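Long-range contacts in amidohydrolase (PDB 3OOQ), which probably hydrolyses cyclic amide bonds as a member of the amidohydrolase family, perhaps acting as an allantoinase: residues 178-183 and 241-246; 356-361 and 379-384. All coordinates share one frame; numbering follows the deposited sequence.

Contact 1. Residues 178-183 and 241-246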
loop_
_atom_site.group_PDB
_atom_site.type_symbol
_atom_site.label_atom_id
_atom_site.label_comp_id
_atom_site.label_asym_id
_atom_site.label_seq_id
_atom_site.Cartn_x
_atom_site.Cartn_y
_atom_site.Cartn_z
ATOM N N VAL F 178 0.440 -28.162 6.519
ATOM C CA VAL F 178 1.276 -27.971 5.318
ATOM C C VAL F 178 2.236 -29.162 5.122
ATOM O O VAL F 178 2.394 -29.670 4.014
ATOM C CB VAL F 178 2.052 -26.628 5.392
ATOM C CG1 VAL F 178 3.174 -26.563 4.354
ATOM C CG2 VAL F 178 1.092 -25.452 5.199
ATOM N N ILE F 179 2.873 -29.595 6.204
ATOM C CA ILE F 179 3.795 -30.719 6.135
ATOM C C ILE F 179 3.039 -32.032 5.833
ATOM O O ILE F 179 3.449 -32.810 4.967
ATOM C CB ILE F 179 4.642 -30.802 7.422
ATOM C CG1 ILE F 179 5.535 -29.541 7.512
ATOM C CG2 ILE F 179 5.505 -32.101 7.449
ATOM C CD1 ILE F 179 6.105 -29.254 8.889
ATOM N N ARG F 180 1.920 -32.251 6.513
ATOM C CA ARG F 180 1.095 -33.430 6.225
ATOM C C ARG F 180 0.642 -33.480 4.774
ATOM O O ARG F 180 0.626 -34.547 4.135
ATOM C CB ARG F 180 -0.163 -33.425 7.073
ATOM C CG ARG F 180 -0.074 -34.215 8.304
ATOM C CD ARG F 180 -1.464 -34.748 8.753
ATOM N NE ARG F 180 -1.182 -35.378 10.017
ATOM C CZ ARG F 180 -0.987 -34.699 11.140
ATOM N NH1 ARG F 180 -0.679 -35.346 12.259
ATOM N NH2 ARG F 180 -1.140 -33.374 11.152
ATOM N N ASP F 181 0.222 -32.324 4.275
ATOM C CA ASP F 181 -0.252 -32.229 2.917
ATOM C C ASP F 181 0.899 -32.613 1.979
ATOM O O ASP F 181 0.695 -33.377 1.040
ATOM C CB ASP F 181 -0.772 -30.810 2.646
ATOM C CG ASP F 181 -1.249 -30.626 1.245
ATOM O OD1 ASP F 181 -2.370 -31.064 0.941
ATOM O OD2 ASP F 181 -0.501 -30.046 0.431
ATOM N N TYR F 182 2.096 -32.085 2.251
ATOM C CA TYR F 182 3.264 -32.343 1.427
ATOM C C TYR F 182 3.519 -33.845 1.299
ATOM O O TYR F 182 3.618 -34.394 0.191
ATOM C CB TYR F 182 4.510 -31.643 1.991
ATOM C CG TYR F 182 5.811 -32.064 1.321
ATOM C CD1 TYR F 182 6.033 -31.816 -0.041
ATOM C CD2 TYR F 182 6.809 -32.729 2.040
ATOM C CE1 TYR F 182 7.191 -32.201 -0.658
ATOM C CE2 TYR F 182 8.019 -33.101 1.420
ATOM C CZ TYR F 182 8.183 -32.848 0.063
ATOM O OH TYR F 182 9.338 -33.225 -0.584
ATOM N N PHE F 183 3.619 -34.524 2.432
ATOM C CA PHE F 183 3.913 -35.955 2.376
ATOM C C PHE F 183 2.749 -36.780 1.795
ATOM O O PHE F 183 2.984 -37.827 1.180
ATOM C CB PHE F 183 4.413 -36.484 3.737
ATOM C CG PHE F 183 5.847 -36.103 4.020
ATOM C CD1 PHE F 183 6.884 -36.674 3.284
ATOM C CD2 PHE F 183 6.159 -35.151 4.990
ATOM C CE1 PHE F 183 8.220 -36.309 3.509
ATOM C CE2 PHE F 183 7.485 -34.786 5.234
ATOM C CZ PHE F 183 8.523 -35.378 4.491
ATOM N N GLU F 241 6.191 -40.415 12.530
ATOM C CA GLU F 241 5.631 -41.746 12.714
ATOM C C GLU F 241 4.443 -41.994 11.778
ATOM O O GLU F 241 4.261 -43.097 11.273
ATOM C CB GLU F 241 5.226 -41.960 14.175
ATOM C CG GLU F 241 6.431 -42.110 15.119
ATOM C CD GLU F 241 6.050 -42.009 16.586
ATOM O OE1 GLU F 241 4.874 -41.704 16.893
ATOM O OE2 GLU F 241 6.931 -42.187 17.450
ATOM N N GLU F 242 3.635 -40.964 11.545
ATOM C CA GLU F 242 2.501 -41.104 10.657
ATOM C C GLU F 242 2.964 -41.578 9.274
ATOM O O GLU F 242 2.333 -42.436 8.669
ATOM C CB GLU F 242 1.724 -39.785 10.561
ATOM C CG GLU F 242 0.627 -39.768 9.482
ATOM C CD GLU F 242 -0.278 -38.535 9.574
ATOM O OE1 GLU F 242 -0.194 -37.820 10.602
ATOM O OE2 GLU F 242 -1.078 -38.313 8.640
ATOM N N PHE F 243 4.084 -41.040 8.808
ATOM C CA PHE F 243 4.546 -41.296 7.464
ATOM C C PHE F 243 5.710 -42.270 7.408
ATOM O O PHE F 243 6.154 -42.606 6.328
ATOM C CB PHE F 243 4.897 -39.974 6.766
ATOM C CG PHE F 243 3.692 -39.115 6.465
ATOM C CD1 PHE F 243 2.876 -39.403 5.372
ATOM C CD2 PHE F 243 3.359 -38.037 7.292
ATOM C CE1 PHE F 243 1.755 -38.635 5.101
ATOM C CE2 PHE F 243 2.228 -37.248 7.023
ATOM C CZ PHE F 243 1.428 -37.551 5.929
ATOM N N GLY F 244 6.180 -42.718 8.571
ATOM C CA GLY F 244 7.285 -43.668 8.685
ATOM C C GLY F 244 8.625 -43.164 8.173
ATOM O O GLY F 244 9.287 -43.851 7.408
ATOM N N PHE F 245 9.031 -41.962 8.571
ATOM C CA PHE F 245 10.384 -41.507 8.241
ATOM C C PHE F 245 11.285 -41.291 9.466
ATOM O O PHE F 245 10.801 -41.196 10.600
ATOM C CB PHE F 245 10.381 -40.302 7.276
ATOM C CG PHE F 245 9.615 -39.081 7.767
ATOM C CD1 PHE F 245 10.195 -38.175 8.652
ATOM C CD2 PHE F 245 8.347 -38.794 7.271
ATOM C CE1 PHE F 245 9.524 -37.031 9.043
ATOM C CE2 PHE F 245 7.667 -37.638 7.668
ATOM C CZ PHE F 245 8.258 -36.764 8.550
ATOM N N ASN F 246 12.596 -41.247 9.229
ATOM C CA ASN F 246 13.571 -40.949 10.278
ATOM C C ASN F 246 13.661 -39.473 10.562
ATOM O O ASN F 246 13.577 -38.664 9.644
ATOM C CB ASN F 246 14.961 -41.458 9.891
ATOM C CG ASN F 246 15.006 -42.969 9.774
ATOM O OD1 ASN F 246 14.379 -43.642 10.547
ATOM N ND2 ASN F 246 15.732 -43.489 8.790
#

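Contact 2. Residues 356-361 and 379-384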
loop_
_atom_site.group_PDB
_atom_site.type_symbol
_atom_site.label_atom_id
_atom_site.label_comp_id
_atom_site.label_asym_id
_atom_site.label_seq_id
_atom_site.Cartn_x
_atom_site.Cartn_y
_atom_site.Cartn_z
ATOM N N GLY F 356 41.665 -45.527 10.368
ATOM C CA GLY F 356 40.669 -45.665 9.342
ATOM C C GLY F 356 39.825 -44.421 9.141
ATOM O O GLY F 356 39.209 -44.274 8.087
ATOM N N LYS F 357 39.774 -43.530 10.133
ATOM C CA LYS F 357 38.988 -42.278 9.994
ATOM C C LYS F 357 39.758 -41.255 9.145
ATOM O O LYS F 357 40.985 -41.345 9.010
ATOM C CB LYS F 357 38.651 -41.651 11.359
ATOM C CG LYS F 357 37.770 -42.447 12.365
ATOM C CD LYS F 357 37.202 -43.761 11.845
ATOM C CE LYS F 357 36.049 -44.228 12.703
ATOM N NZ LYS F 357 36.155 -45.697 13.024
ATOM N N ASP F 358 39.036 -40.296 8.573
ATOM C CA ASP F 358 39.642 -39.141 7.912
ATOM C C ASP F 358 40.588 -38.381 8.862
ATOM O O ASP F 358 40.265 -38.170 10.032
ATOM C CB ASP F 358 38.555 -38.174 7.409
ATOM C CG ASP F 358 37.675 -38.768 6.291
ATOM O OD1 ASP F 358 37.900 -39.919 5.859
ATOM O OD2 ASP F 358 36.747 -38.055 5.830
ATOM N N ALA F 359 41.739 -37.945 8.339
ATOM C CA ALA F 359 42.742 -37.255 9.152
ATOM C C ALA F 359 42.412 -35.768 9.258
ATOM O O ALA F 359 43.110 -34.892 8.710
ATOM C CB ALA F 359 44.123 -37.479 8.602
ATOM N N ASP F 360 41.310 -35.504 9.950
ATOM C CA ASP F 360 40.894 -34.143 10.254
ATOM C C ASP F 360 41.332 -33.922 11.680
ATOM O O ASP F 360 40.724 -34.460 12.618
ATOM C CB ASP F 360 39.380 -34.002 10.096
ATOM C CG ASP F 360 38.902 -34.362 8.694
ATOM O OD1 ASP F 360 39.747 -34.558 7.780
ATOM O OD2 ASP F 360 37.661 -34.449 8.509
ATOM N N LEU F 361 42.430 -33.185 11.823
ATOM C CA LEU F 361 43.145 -33.086 13.096
ATOM C C LEU F 361 43.473 -31.642 13.432
ATOM O O LEU F 361 43.816 -30.840 12.554
ATOM C CB LEU F 361 44.439 -33.929 13.052
ATOM C CG LEU F 361 44.244 -35.438 12.801
ATOM C CD1 LEU F 361 45.553 -36.150 12.460
ATOM C CD2 LEU F 361 43.555 -36.116 13.984
ATOM N N TYR F 379 44.545 -29.794 10.003
ATOM C CA TYR F 379 44.648 -30.645 8.839
ATOM C C TYR F 379 43.257 -31.163 8.568
ATOM O O TYR F 379 42.494 -31.406 9.505
ATOM C CB TYR F 379 45.583 -31.830 9.112
ATOM C CG TYR F 379 47.027 -31.436 9.398
ATOM C CD1 TYR F 379 47.412 -30.986 10.667
ATOM C CD2 TYR F 379 48.006 -31.524 8.407
ATOM C CE1 TYR F 379 48.732 -30.624 10.940
ATOM C CE2 TYR F 379 49.345 -31.166 8.672
ATOM C CZ TYR F 379 49.688 -30.724 9.942
ATOM O OH TYR F 379 50.981 -30.381 10.225
ATOM N N ILE F 380 42.928 -31.303 7.289
ATOM C CA ILE F 380 41.677 -31.918 6.843
ATOM C C ILE F 380 42.085 -32.894 5.746
ATOM O O ILE F 380 42.816 -32.516 4.831
ATOM C CB ILE F 380 40.679 -30.859 6.298
ATOM C CG1 ILE F 380 40.154 -29.991 7.455
ATOM C CG2 ILE F 380 39.519 -31.535 5.543
ATOM C CD1 ILE F 380 39.155 -28.896 7.062
ATOM N N ASP F 381 41.656 -34.148 5.847
ATOM C CA ASP F 381 42.158 -35.201 4.936
ATOM C C ASP F 381 43.695 -35.205 4.870
ATOM O O ASP F 381 44.288 -35.405 3.804
ATOM C CB ASP F 381 41.568 -35.032 3.528
ATOM C CG ASP F 381 40.061 -35.071 3.521
ATOM O OD1 ASP F 381 39.452 -35.820 4.325
ATOM O OD2 ASP F 381 39.469 -34.362 2.694
ATOM N N GLY F 382 44.323 -34.970 6.017
ATOM C CA GLY F 382 45.770 -35.037 6.150
ATOM C C GLY F 382 46.525 -33.903 5.474
ATOM O O GLY F 382 47.740 -33.981 5.322
ATOM N N VAL F 383 45.798 -32.858 5.079
ATOM C CA VAL F 383 46.363 -31.692 4.402
ATOM C C VAL F 383 46.192 -30.484 5.315
ATOM O O VAL F 383 45.090 -30.219 5.822
ATOM C CB VAL F 383 45.676 -31.439 3.022
ATOM C CG1 VAL F 383 46.191 -30.149 2.369
ATOM C CG2 VAL F 383 45.876 -32.633 2.082
ATOM N N GLU F 384 47.288 -29.769 5.551
ATOM C CA GLU F 384 47.240 -28.546 6.357
ATOM C C GLU F 384 46.396 -27.488 5.634
ATOM O O GLU F 384 46.641 -27.194 4.462
ATOM C CB GLU F 384 48.653 -28.020 6.643
ATOM C CG GLU F 384 48.701 -26.950 7.725
ATOM C CD GLU F 384 50.085 -26.364 7.923
ATOM O OE1 GLU F 384 51.092 -27.022 7.597
ATOM O OE2 GLU F 384 50.170 -25.228 8.420
#

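Contact 1. Residues 178-183 and 241-246
E242 swings CG opposite the backbone N (chi1 171°) and runs on extended, which carries its carboxylate to R180, while F183 and F243 each turn CG anti to the carbonyl carbon and meet between the helices. The salt bridge is carried by R180 NE, 2.7 Å from E242 OE1, which it meets on the syn side and near the guanidinium plane; weak bonds from NE to OE2 and from NH1 to OE1 add to it. R180 NH2 has a second carboxylate, D95 of the second subunit, so the arginine ties this helix pair to the neighbouring chain.

Alongside the ion pair, F183 CB sits over the centre of the F243 ring, 3.6 Å from the centroid, in a CH-pi contact. The F183 ring itself is oblique to that of F243. F245 comes over one face of F183, its CE2 3.8 Å from F183 CE2, and Y182 CD2 lies over the opposite face. L217 of helix 208-217 touches both F183 and F245. G244, with positive phi, is the C-prime residue of a Schellman motif, which ends helix 230-243 and sends F245 back into this aromatic cluster, packing the helix terminus against helix 172-198.

Contact 2. Residues 356-361 and 379-384
L361 and Y379 form an antiparallel hydrogen-bonded pair whose CA atoms lie 5.1 Å apart, and beyond it the chain 379-384 folds into a type I' turn from I380 to V383. Y379 N to L361 O and L361 N to Y379 O, both 2.9 Å, close the pair. Past it, A359 at the centre of an inverse gamma turn offers its carbonyl O to G382 N at 3.0 Å, and its CB rests against the G382 backbone.

The side chain of D360 takes up the preceding amide of the turn, that of D381. Its CG stands anti to the carbonyl carbon (chi1 -58°), which brings OD1 within 2.7 Å of D381 N, nearly along the carboxylate C-O axis and with an almost linear N-H...O angle of 172°.

D381 OD1 lies 3.7 Å from D360 OD1 and 3.8 Å from D358 OD2, a gathering of like charges that K133 probably offsets, since its NZ makes salt bridges with all three aspartates, through OD2 in the case of D360. R349 also pairs with D358, and R135 with D381 OD2. Replacing D360 by an alanine is likely to leave D381 N, inside the turn, without its acceptor and K133 with one carboxylate fewer.

L361 and Y379 put their side chains on the same face of the sheet, where L361 packs on V28 and F9 and the Y379 ring meets F9 edge-to-face. On the other side D360 and I380 touch T113 of strand 112-117, so the start of strand 361-364 and the end of strand 375-380 lie between strand 112-117 and strands 7-10 and 24-29.

Contact 1 and contact 2 lie on opposite sides of the chain's centre, their own centres 38 Å apart and their nearest atoms about 21 Å apart, so neither touches the other. Both segments of contact 1 precede those of contact 2 in the sequence. Their settings differ: residues 178-183 and 241-246 join two helices close to the second subunit, whereas residues 356-361 and 379-384 build a buried strand pairing touched by no other chain of the assembly. A salt bridge spans contact 1, while the aspartates of contact 2 find their basic partners outside its segments, and only contact 2 has backbone hydrogen bonds between its segments.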